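PDB 3WGY: meso-diaminopimelate dehydrogenase from Clostridium tetani, which catalyses the reversible NADP-dependent oxidative deamination of meso-2,6-diaminopimelate, and is here an engineered variant carrying the keto acid 4-methyl-2-oxovalerate. Local coordinates for residues Arg105-Glu108 against Ile109-Ala113; His156-Ala159 against Ile160-Val163; Asp190-Thr193 against Arg194-His197; Ala302-Val305 against Leu306-Pro309. The protein carries 6 engineered substitutions. All blocks are in the same frame, centred on the assembly; numbering follows the deposited sequence.

Contact 1: residues Arg105-Glu108 against Ile109-Ala113; sequences RMDE and ISKKA
The terminal methyl of Ile-109, CD1, lies over one face of the Arg-105 guanidinium, 3.6 Å above its plane and shifted toward the rim. To reach it, the arginine sends CG anti to the backbone N (chi1 179°) and then bends at its second and third torsions. Its CG methylene shares in the packing, 3.8 Å from Ile-109 CD1. Arginine suits this border position, since it can lay hydrocarbon on a buried isoleucine while keeping its charged end at the surface. The adjacent Glu-108 sets its CG 4.0 Å from Ile-109 CG1, its chain extended beyond CG at an exposed position.

On another face, Asp-107 and Lys-111 cross obliquely. The lysine is fully extended beyond CG, which brings CE to 3.5 Å from Asp-107 OD1 and NZ to 3.6 Å from OD2 in a salt bridge. The carboxylate is thus shared, because OD1 also accepts the backbone N-H of Ala-302. Beneath these side chains runs regular alpha-helical bonding, as in Lys-111 N to Asp-107 O at 3.0 Å.

The segment belongs to helix 99-113, the crossover of a beta-alpha-beta unit between parallel strands 88-90 and 116-118. Ser-110 OG bonds Ser-117 OG on the second of these strands, Met-106 faces Asp-91 and Ile-119, and Ile-109 packs on Pro-81 and Ala-84 of helix 80-84.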
loop_
_atom_site.group_PDB
_atom_site.type_symbol
_atom_site.label_atom_id
_atom_site.label_comp_id
_atom_site.label_asym_id
_atom_site.label_seq_id
_atom_site.Cartn_x
_atom_site.Cartn_y
_atom_site.Cartn_z
ATOM N N ARG B 105 23.643 3.950 -13.844
ATOM C CA ARG B 105 23.848 4.989 -14.853
ATOM C C ARG B 105 23.297 6.333 -14.383
ATOM O O ARG B 105 24.002 7.348 -14.385
ATOM C CB ARG B 105 23.169 4.593 -16.174
ATOM C CG ARG B 105 23.314 5.627 -17.302
ATOM C CD ARG B 105 24.356 5.197 -18.343
ATOM N NE ARG B 105 25.099 6.328 -18.908
ATOM C CZ ARG B 105 24.769 6.991 -20.013
ATOM N NH1 ARG B 105 23.691 6.651 -20.712
ATOM N NH2 ARG B 105 25.523 8.007 -20.420
ATOM N N MET B 106 22.031 6.334 -13.985
ATOM C CA MET B 106 21.386 7.557 -13.528
ATOM C C MET B 106 21.984 8.087 -12.227
ATOM O O MET B 106 22.015 9.297 -12.005
ATOM C CB MET B 106 19.889 7.315 -13.344
ATOM C CG MET B 106 19.161 6.945 -14.620
ATOM S SD MET B 106 19.172 8.283 -15.809
ATOM C CE MET B 106 17.858 9.327 -15.207
ATOM N N ASP B 107 22.454 7.181 -11.374
ATOM C CA ASP B 107 23.041 7.569 -10.094
ATOM C C ASP B 107 24.320 8.373 -10.308
ATOM O O ASP B 107 24.504 9.434 -9.710
ATOM C CB ASP B 107 23.334 6.326 -9.246
ATOM C CG ASP B 107 23.730 6.673 -7.819
ATOM O OD1 ASP B 107 23.066 7.539 -7.208
ATOM O OD2 ASP B 107 24.699 6.073 -7.303
ATOM N N GLU B 108 25.198 7.869 -11.170
ATOM C CA GLU B 108 26.449 8.556 -11.466
ATOM C C GLU B 108 26.178 9.954 -12.015
ATOM O O GLU B 108 26.656 10.950 -11.476
ATOM C CB GLU B 108 27.265 7.756 -12.485
ATOM C CG GLU B 108 27.775 8.586 -13.664
ATOM C CD GLU B 108 28.615 7.779 -14.628
ATOM O OE1 GLU B 108 29.722 7.354 -14.229
ATOM O OE2 GLU B 108 28.168 7.567 -15.777
ATOM N N ILE B 109 25.401 10.012 -13.092
ATOM C CA ILE B 109 25.064 11.273 -13.738
ATOM C C ILE B 109 24.373 12.246 -12.794
ATOM O O ILE B 109 24.675 13.440 -12.799
ATOM C CB ILE B 109 24.158 11.023 -14.953
ATOM C CG1 ILE B 109 24.876 10.096 -15.939
ATOM C CG2 ILE B 109 23.801 12.341 -15.611
ATOM C CD1 ILE B 109 23.951 9.293 -16.823
ATOM N N SER B 110 23.446 11.736 -11.988
ATOM C CA SER B 110 22.715 12.569 -11.040
ATOM C C SER B 110 23.663 13.234 -10.042
ATOM O O SER B 110 23.683 14.461 -9.909
ATOM C CB SER B 110 21.683 11.726 -10.286
ATOM O OG SER B 110 20.736 11.172 -11.181
ATOM N N LYS B 111 24.441 12.420 -9.338
ATOM C CA LYS B 111 25.386 12.945 -8.357
ATOM C C LYS B 111 26.340 13.940 -9.013
ATOM O O LYS B 111 26.438 15.094 -8.596
ATOM C CB LYS B 111 26.176 11.798 -7.716
ATOM C CG LYS B 111 25.360 10.975 -6.721
ATOM C CD LYS B 111 26.174 9.842 -6.109
ATOM C CE LYS B 111 25.357 9.100 -5.062
ATOM N NZ LYS B 111 26.045 7.888 -4.542
ATOM N N LYS B 112 27.025 13.481 -10.052
ATOM C CA LYS B 112 27.970 14.304 -10.792
ATOM C C LYS B 112 27.394 15.693 -11.094
ATOM O O LYS B 112 28.125 16.683 -11.125
ATOM C CB LYS B 112 28.336 13.582 -12.090
ATOM C CG LYS B 112 29.523 14.142 -12.855
ATOM C CD LYS B 112 29.841 13.230 -14.034
ATOM C CE LYS B 112 30.971 13.762 -14.893
ATOM N NZ LYS B 112 31.215 12.862 -16.061
ATOM N N ALA B 113 26.083 15.771 -11.290
ATOM C CA ALA B 113 25.443 17.044 -11.604
ATOM C C ALA B 113 24.796 17.742 -10.410
ATOM O O ALA B 113 24.347 18.882 -10.525
ATOM C CB ALA B 113 24.404 16.835 -12.700
#

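Contact 2: residues His156-Ala159 against Ile160-Val163; sequences HSDA and IRRV. With COI (2-oxo-4-methylpentanoic acid), chain C.
Carboxylate oxygen O1 of the bound 2-oxo-4-methylpentanoic acid is held by two N-H groups of His-156, one of them weakly. The first turn of helix 154-162, in the diaminopimelate dehydrogenase C-terminal domain, thus binds the ligand's carboxylate, at a point where backbone N-H groups have no carbonyl of a preceding turn to bond. His-156 ND1 donates to COI O1 at 3.2 Å, with the oxygen at the ring edge and in its plane; the weak bond runs from His-156 N to COI O1 at 3.5 Å. Both can reach one oxygen because chi1 of -67° sets the ring next to its own N-H. The helix end would probably favour a negative group here. Ser-153, the engineered Leu-154 and Gly-155 complete the pocket.

One turn on, Ile-160 N bonds His-156 O at 2.8 Å, and the isoleucine side chain packs on Val-166 of strand 166-175 and Cys-201 and Val-203 of strand 197-205. Asp-158 OD1 and Arg-161 NH1 form a long salt bridge of 3.6 Å, their planes 42° apart, while Arg-161 NE is bonded to Asn-168.

Toward the last turn the backbone pattern tightens, Arg-162 N donating to Ala-159 O at 3.1 Å and only weakly to Asp-158 O. Alanine, with just a CB, lets Arg-162 bend at its third torsion and lie close; Ala-159 CA sits 3.4 Å above the centre of one guanidinium face.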
loop_
_atom_site.group_PDB
_atom_site.type_symbol
_atom_site.label_atom_id
_atom_site.label_comp_id
_atom_site.label_asym_id
_atom_site.label_seq_id
_atom_site.Cartn_x
_atom_site.Cartn_y
_atom_site.Cartn_z
ATOM N N HIS B 156 2.203 -9.431 -28.350
ATOM C CA HIS B 156 1.242 -10.462 -28.707
ATOM C C HIS B 156 0.282 -10.057 -29.825
ATOM O O HIS B 156 -0.079 -10.884 -30.662
ATOM C CB HIS B 156 0.459 -10.886 -27.466
ATOM C CG HIS B 156 1.296 -11.592 -26.444
ATOM N ND1 HIS B 156 2.384 -10.998 -25.833
ATOM C CD2 HIS B 156 1.207 -12.842 -25.929
ATOM C CE1 HIS B 156 2.926 -11.852 -24.986
ATOM N NE2 HIS B 156 2.233 -12.978 -25.026
ATOM N N SER B 157 -0.129 -8.790 -29.839
ATOM C CA SER B 157 -1.034 -8.297 -30.873
ATOM C C SER B 157 -0.336 -8.296 -32.221
ATOM O O SER B 157 -0.951 -8.588 -33.246
ATOM C CB SER B 157 -1.524 -6.887 -30.539
ATOM O OG SER B 157 -2.474 -6.926 -29.487
ATOM N N ASP B 158 0.950 -7.951 -32.218
ATOM C CA ASP B 158 1.737 -7.952 -33.446
ATOM C C ASP B 158 1.918 -9.407 -33.867
ATOM O O ASP B 158 1.824 -9.738 -35.048
ATOM C CB ASP B 158 3.115 -7.321 -33.218
ATOM C CG ASP B 158 3.035 -5.853 -32.844
ATOM O OD1 ASP B 158 2.221 -5.122 -33.452
ATOM O OD2 ASP B 158 3.801 -5.428 -31.952
ATOM N N ALA B 159 2.180 -10.267 -32.886
ATOM C CA ALA B 159 2.369 -11.694 -33.125
ATOM C C ALA B 159 1.127 -12.289 -33.781
ATOM O O ALA B 159 1.235 -13.064 -34.727
ATOM C CB ALA B 159 2.663 -12.409 -31.812
ATOM N N ILE B 160 -0.048 -11.930 -33.267
ATOM C CA ILE B 160 -1.315 -12.411 -33.817
ATOM C C ILE B 160 -1.436 -12.003 -35.283
ATOM O O ILE B 160 -1.850 -12.798 -36.127
ATOM C CB ILE B 160 -2.526 -11.817 -33.054
ATOM C CG1 ILE B 160 -2.632 -12.429 -31.664
ATOM C CG2 ILE B 160 -3.810 -12.093 -33.808
ATOM C CD1 ILE B 160 -3.718 -11.799 -30.831
ATOM N N ARG B 161 -1.067 -10.760 -35.578
ATOM C CA ARG B 161 -1.142 -10.231 -36.935
ATOM C C ARG B 161 -0.226 -10.956 -37.923
ATOM O O ARG B 161 -0.420 -10.873 -39.132
ATOM C CB ARG B 161 -0.815 -8.738 -36.941
ATOM C CG ARG B 161 -1.805 -7.858 -36.197
ATOM C CD ARG B 161 -1.619 -6.399 -36.602
ATOM N NE ARG B 161 -2.550 -5.509 -35.922
ATOM C CZ ARG B 161 -2.399 -5.072 -34.676
ATOM N NH1 ARG B 161 -1.339 -5.438 -33.962
ATOM N NH2 ARG B 161 -3.315 -4.272 -34.144
ATOM N N ARG B 162 0.773 -11.660 -37.407
ATOM C CA ARG B 162 1.695 -12.406 -38.257
ATOM C C ARG B 162 1.082 -13.723 -38.741
ATOM O O ARG B 162 1.538 -14.307 -39.727
ATOM C CB ARG B 162 2.989 -12.710 -37.494
ATOM C CG ARG B 162 4.049 -11.622 -37.572
ATOM C CD ARG B 162 5.132 -11.861 -36.534
ATOM N NE ARG B 162 5.229 -10.734 -35.613
ATOM C CZ ARG B 162 5.544 -10.837 -34.327
ATOM N NH1 ARG B 162 5.793 -12.027 -33.791
ATOM N NH2 ARG B 162 5.612 -9.745 -33.577
ATOM N N VAL B 163 0.046 -14.184 -38.045
ATOM C CA VAL B 163 -0.616 -15.442 -38.388
ATOM C C VAL B 163 -1.400 -15.373 -39.692
ATOM O O VAL B 163 -2.166 -14.435 -39.928
ATOM C CB VAL B 163 -1.549 -15.902 -37.242
ATOM C CG1 VAL B 163 -2.376 -17.116 -37.672
ATOM C CG2 VAL B 163 -0.712 -16.236 -36.014
HETATM C C1 COI C . 3.919 -6.957 -25.039
HETATM O O1 COI C . 3.453 -8.041 -25.440
HETATM O O2 COI C . 3.227 -6.208 -24.310
HETATM C C2 COI C . 5.335 -6.533 -25.434
HETATM O O3 COI C . 6.051 -7.240 -26.144
HETATM C C3 COI C . 5.803 -5.177 -24.906
HETATM C C4 COI C . 5.610 -4.106 -25.982
HETATM C C5 COI C . 6.015 -2.741 -25.424
HETATM C C6 COI C . 6.472 -4.438 -27.202
#

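Contact 3: residues Asp190-Thr193 against Arg194-His197; sequences DFTT and REKH
Thr-192 and Glu-195 form a capping box at the start of the short helix 193-196. Its firm half is Thr-192 N donating to Glu-195 OE1 at 2.9 Å, nearly straight at 172°. The carboxylate is met on its anti side, 23° out of its plane. The return bond, from Glu-195 N to Thr-192 OG1, is weak and its geometry less sure, whereas Glu-195 N also reaches Thr-192 O at 2.9 Å. Glutamate suits its place by being long enough to come back to the N-cap; threonine, a common N-cap residue, can offer OG1 in exchange. With CG turned away from its carbonyl carbon, Glu-195 runs extended to that point.

A water fixes the same oxygen further, donating to Glu-195 OE1 and Asp-190 O. Next to it the ring of Phe-191 turns an edge to the carboxylate, the planes 72° apart, and Phe-191 CB presses on Lys-196 CG at 3.2 Å.

The outer shell holds these groups in place. Phe-191 meets His-145 edge-to-face and rests on Ala-179 and Ala-183 of helix 177-184. Lys-196 NZ bonds Thr-146 O and makes a cation-pi contact with Phe-147, and Asp-190 is salt-bridged to Lys-143. His-197 opens strand 197-205 with NE2 on Trp-148 N; at its other nitrogen, in the ring plane, a second water lies 2.7 Å from ND1 and 2.8 Å from Thr-193 O.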
loop_
_atom_site.group_PDB
_atom_site.type_symbol
_atom_site.label_atom_id
_atom_site.label_comp_id
_atom_site.label_asym_id
_atom_site.label_seq_id
_atom_site.Cartn_x
_atom_site.Cartn_y
_atom_site.Cartn_z
ATOM N N ASP B 190 2.586 -22.605 -4.994
ATOM C CA ASP B 190 3.322 -21.945 -6.051
ATOM C C ASP B 190 2.456 -22.194 -7.280
ATOM O O ASP B 190 1.810 -23.238 -7.384
ATOM C CB ASP B 190 4.703 -22.583 -6.214
ATOM C CG ASP B 190 5.527 -22.521 -4.938
ATOM O OD1 ASP B 190 5.894 -21.403 -4.522
ATOM O OD2 ASP B 190 5.798 -23.592 -4.347
ATOM N N PHE B 191 2.418 -21.240 -8.198
ATOM C CA PHE B 191 1.595 -21.399 -9.388
ATOM C C PHE B 191 2.429 -21.625 -10.635
ATOM O O PHE B 191 3.508 -21.055 -10.781
ATOM C CB PHE B 191 0.722 -20.154 -9.594
ATOM C CG PHE B 191 -0.369 -19.996 -8.576
ATOM C CD1 PHE B 191 -1.460 -20.856 -8.569
ATOM C CD2 PHE B 191 -0.304 -18.987 -7.619
ATOM C CE1 PHE B 191 -2.476 -20.718 -7.624
ATOM C CE2 PHE B 191 -1.315 -18.837 -6.665
ATOM C CZ PHE B 191 -2.403 -19.704 -6.668
ATOM N N THR B 192 1.929 -22.470 -11.530
ATOM C CA THR B 192 2.611 -22.721 -12.787
ATOM C C THR B 192 2.150 -21.564 -13.669
ATOM O O THR B 192 1.101 -20.964 -13.405
ATOM C CB THR B 192 2.150 -24.036 -13.440
ATOM O OG1 THR B 192 0.769 -23.925 -13.809
ATOM C CG2 THR B 192 2.328 -25.203 -12.482
ATOM N N THR B 193 2.922 -21.241 -14.699
ATOM C CA THR B 193 2.559 -20.147 -15.594
ATOM C C THR B 193 1.139 -20.330 -16.100
ATOM O O THR B 193 0.351 -19.383 -16.144
ATOM C CB THR B 193 3.488 -20.091 -16.810
ATOM O OG1 THR B 193 4.836 -19.887 -16.370
ATOM C CG2 THR B 193 3.084 -18.957 -17.727
ATOM N N ARG B 194 0.823 -21.566 -16.463
ATOM C CA ARG B 194 -0.483 -21.909 -17.001
ATOM C C ARG B 194 -1.656 -21.717 -16.043
ATOM O O ARG B 194 -2.803 -21.597 -16.481
ATOM C CB ARG B 194 -0.472 -23.356 -17.494
ATOM C CG ARG B 194 -1.718 -23.719 -18.269
ATOM C CD ARG B 194 -1.670 -25.130 -18.826
ATOM N NE ARG B 194 -2.234 -25.157 -20.169
ATOM C CZ ARG B 194 -1.576 -24.777 -21.261
ATOM N NH1 ARG B 194 -0.321 -24.354 -21.175
ATOM N NH2 ARG B 194 -2.181 -24.798 -22.436
ATOM N N GLU B 195 -1.383 -21.693 -14.744
ATOM C CA GLU B 195 -2.446 -21.527 -13.759
ATOM C C GLU B 195 -2.751 -20.076 -13.389
ATOM O O GLU B 195 -3.883 -19.764 -13.017
ATOM C CB GLU B 195 -2.104 -22.300 -12.480
ATOM C CG GLU B 195 -1.864 -23.788 -12.689
ATOM C CD GLU B 195 -1.371 -24.479 -11.429
ATOM O OE1 GLU B 195 -0.421 -23.967 -10.799
ATOM O OE2 GLU B 195 -1.927 -25.536 -11.069
ATOM N N LYS B 196 -1.756 -19.199 -13.491
ATOM C CA LYS B 196 -1.918 -17.784 -13.125
ATOM C C LYS B 196 -2.666 -16.883 -14.109
ATOM O O LYS B 196 -3.510 -16.087 -13.695
ATOM C CB LYS B 196 -0.554 -17.142 -12.842
ATOM C CG LYS B 196 0.164 -17.680 -11.618
ATOM C CD LYS B 196 1.476 -16.947 -11.378
ATOM C CE LYS B 196 1.248 -15.489 -11.003
ATOM N NZ LYS B 196 2.540 -14.765 -10.835
ATOM N N HIS B 197 -2.336 -16.984 -15.395
ATOM C CA HIS B 197 -2.973 -16.149 -16.409
ATOM C C HIS B 197 -3.378 -16.906 -17.665
ATOM O O HIS B 197 -2.713 -17.858 -18.075
ATOM C CB HIS B 197 -2.042 -15.015 -16.867
ATOM C CG HIS B 197 -1.482 -14.178 -15.759
ATOM N ND1 HIS B 197 -0.414 -14.588 -14.985
ATOM C CD2 HIS B 197 -1.810 -12.936 -15.326
ATOM C CE1 HIS B 197 -0.104 -13.631 -14.127
ATOM N NE2 HIS B 197 -0.937 -12.621 -14.312
HETATM O O HOH W 1 0.254 -25.363 -8.391
HETATM O O HOH W 2 1.091 -16.665 -15.764
#

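Contact 4: residues Ala302-Val305 against Leu306-Pro309; sequences AVTV and LDIP
Asp-307 folds its carboxylate back against the backbone of Val-303 and Thr-304, with OD2 3.5 Å from Val-303 CA. The same oxygen accepts Thr-304 N at 2.9 Å in an almost straight bond of 175°, approached from the anti side and 25° out of the carboxylate plane. This return is possible because CG lies beside the aspartate's own backbone N (chi1 -47°). Aspartate suits the place: its short side chain satisfies an N-H where the chain turns out of strand 301-303.

The turn is closed from the other direction as well, Asp-307 N reaching Thr-304 O at 3.0 Å, and Ile-308 N follows with Val-305 O, as in a 3-10 turn. Thr-304 OG1 accepts weakly from Leu-306 N at 3.1 Å, in the manner of an ST turn. A water 2.6 Å from Thr-304 OG1 also donates to Asp-307 OD2, so that this buried hydroxyl and the carboxylate are joined. Val-305 and Leu-306, both buried, touch through Val-305 CG2 and Leu-306 CD1 at 3.5 Å.

Val-303 pairs by backbone bonds with Ser-117 and Ile-119 at the edge of the parallel sheet. Ile-308 and Val-305 pack on Tyr-287 of helix 276-296, and Val-305 also meets Leu-130 of helix 123-138. The second subunit approaches Leu-306 through its Leu-321 and Thr-304 through its Leu-326, placing the turn at the dimer interface.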
loop_
_atom_site.group_PDB
_atom_site.type_symbol
_atom_site.label_atom_id
_atom_site.label_comp_id
_atom_site.label_asym_id
_atom_site.label_seq_id
_atom_site.Cartn_x
_atom_site.Cartn_y
_atom_site.Cartn_z
ATOM N N ALA B 302 20.337 8.917 -7.539
ATOM C CA ALA B 302 19.137 8.243 -8.023
ATOM C C ALA B 302 18.413 7.548 -6.873
ATOM O O ALA B 302 19.037 7.086 -5.920
ATOM C CB ALA B 302 19.501 7.228 -9.099
ATOM N N VAL B 303 17.091 7.485 -6.974
ATOM C CA VAL B 303 16.254 6.850 -5.959
ATOM C C VAL B 303 15.103 6.129 -6.645
ATOM O O VAL B 303 14.762 6.436 -7.792
ATOM C CB VAL B 303 15.636 7.893 -4.992
ATOM C CG1 VAL B 303 16.722 8.558 -4.165
ATOM C CG2 VAL B 303 14.857 8.932 -5.785
ATOM N N THR B 304 14.520 5.166 -5.939
ATOM C CA THR B 304 13.383 4.417 -6.447
ATOM C C THR B 304 12.226 4.700 -5.490
ATOM O O THR B 304 12.423 5.327 -4.442
ATOM C CB THR B 304 13.661 2.896 -6.466
ATOM O OG1 THR B 304 13.619 2.378 -5.131
ATOM C CG2 THR B 304 15.032 2.611 -7.065
ATOM N N VAL B 305 11.025 4.247 -5.836
ATOM C CA VAL B 305 9.883 4.471 -4.959
ATOM C C VAL B 305 10.123 3.852 -3.581
ATOM O O VAL B 305 9.558 4.299 -2.591
ATOM C CB VAL B 305 8.590 3.873 -5.556
ATOM C CG1 VAL B 305 8.259 4.575 -6.855
ATOM C CG2 VAL B 305 8.757 2.371 -5.792
ATOM N N LEU B 306 10.966 2.825 -3.532
ATOM C CA LEU B 306 11.290 2.128 -2.287
ATOM C C LEU B 306 11.959 3.008 -1.233
ATOM O O LEU B 306 11.864 2.716 -0.041
ATOM C CB LEU B 306 12.200 0.929 -2.573
ATOM C CG LEU B 306 11.604 -0.393 -3.091
ATOM C CD1 LEU B 306 10.588 -0.145 -4.172
ATOM C CD2 LEU B 306 12.734 -1.281 -3.605
ATOM N N ASP B 307 12.625 4.077 -1.671
ATOM C CA ASP B 307 13.328 4.995 -0.768
ATOM C C ASP B 307 12.518 6.216 -0.354
ATOM O O ASP B 307 13.000 7.024 0.436
ATOM C CB ASP B 307 14.598 5.549 -1.431
ATOM C CG ASP B 307 15.434 4.487 -2.096
ATOM O OD1 ASP B 307 15.848 3.537 -1.408
ATOM O OD2 ASP B 307 15.682 4.613 -3.317
ATOM N N ILE B 308 11.305 6.361 -0.872
ATOM C CA ILE B 308 10.509 7.551 -0.579
ATOM C C ILE B 308 9.290 7.372 0.327
ATOM O O ILE B 308 8.366 6.638 0.003
ATOM C CB ILE B 308 10.022 8.191 -1.898
ATOM C CG1 ILE B 308 11.212 8.460 -2.820
ATOM C CG2 ILE B 308 9.279 9.480 -1.611
ATOM C CD1 ILE B 308 10.802 8.924 -4.203
ATOM N N PRO B 309 9.269 8.076 1.468
ATOM C CA PRO B 309 8.157 8.000 2.423
ATOM C C PRO B 309 6.909 8.518 1.716
ATOM O O PRO B 309 6.984 9.472 0.934
ATOM C CB PRO B 309 8.605 8.934 3.554
ATOM C CG PRO B 309 10.098 8.931 3.438
ATOM C CD PRO B 309 10.303 9.003 1.948
HETATM O O HOH W 3 15.945 2.151 -4.007
HETATM O O HOH W 4 7.388 5.440 -2.248
#

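Following the chain from the N terminus, the four contacts come in series, none nesting within or crossing another. Each is local: contacts 1 and 2 bridge successive helical turns, contact 3 closes the bend into a short helix, and contact 4 the turn leaving a strand. Contacts 2 and 3 both belong to the diaminopimelate dehydrogenase C-terminal domain, with nearest atoms about 9 Å apart, and contact 2 alone of the four touches the ligand. Contact 4 brings the chain back to contact 1, the bond between Asp-107 and Ala-302 tying helix 99-113 to the last strand of the parallel sheet. Contacts 2 and 4 lie on opposite sides of the chain's centre.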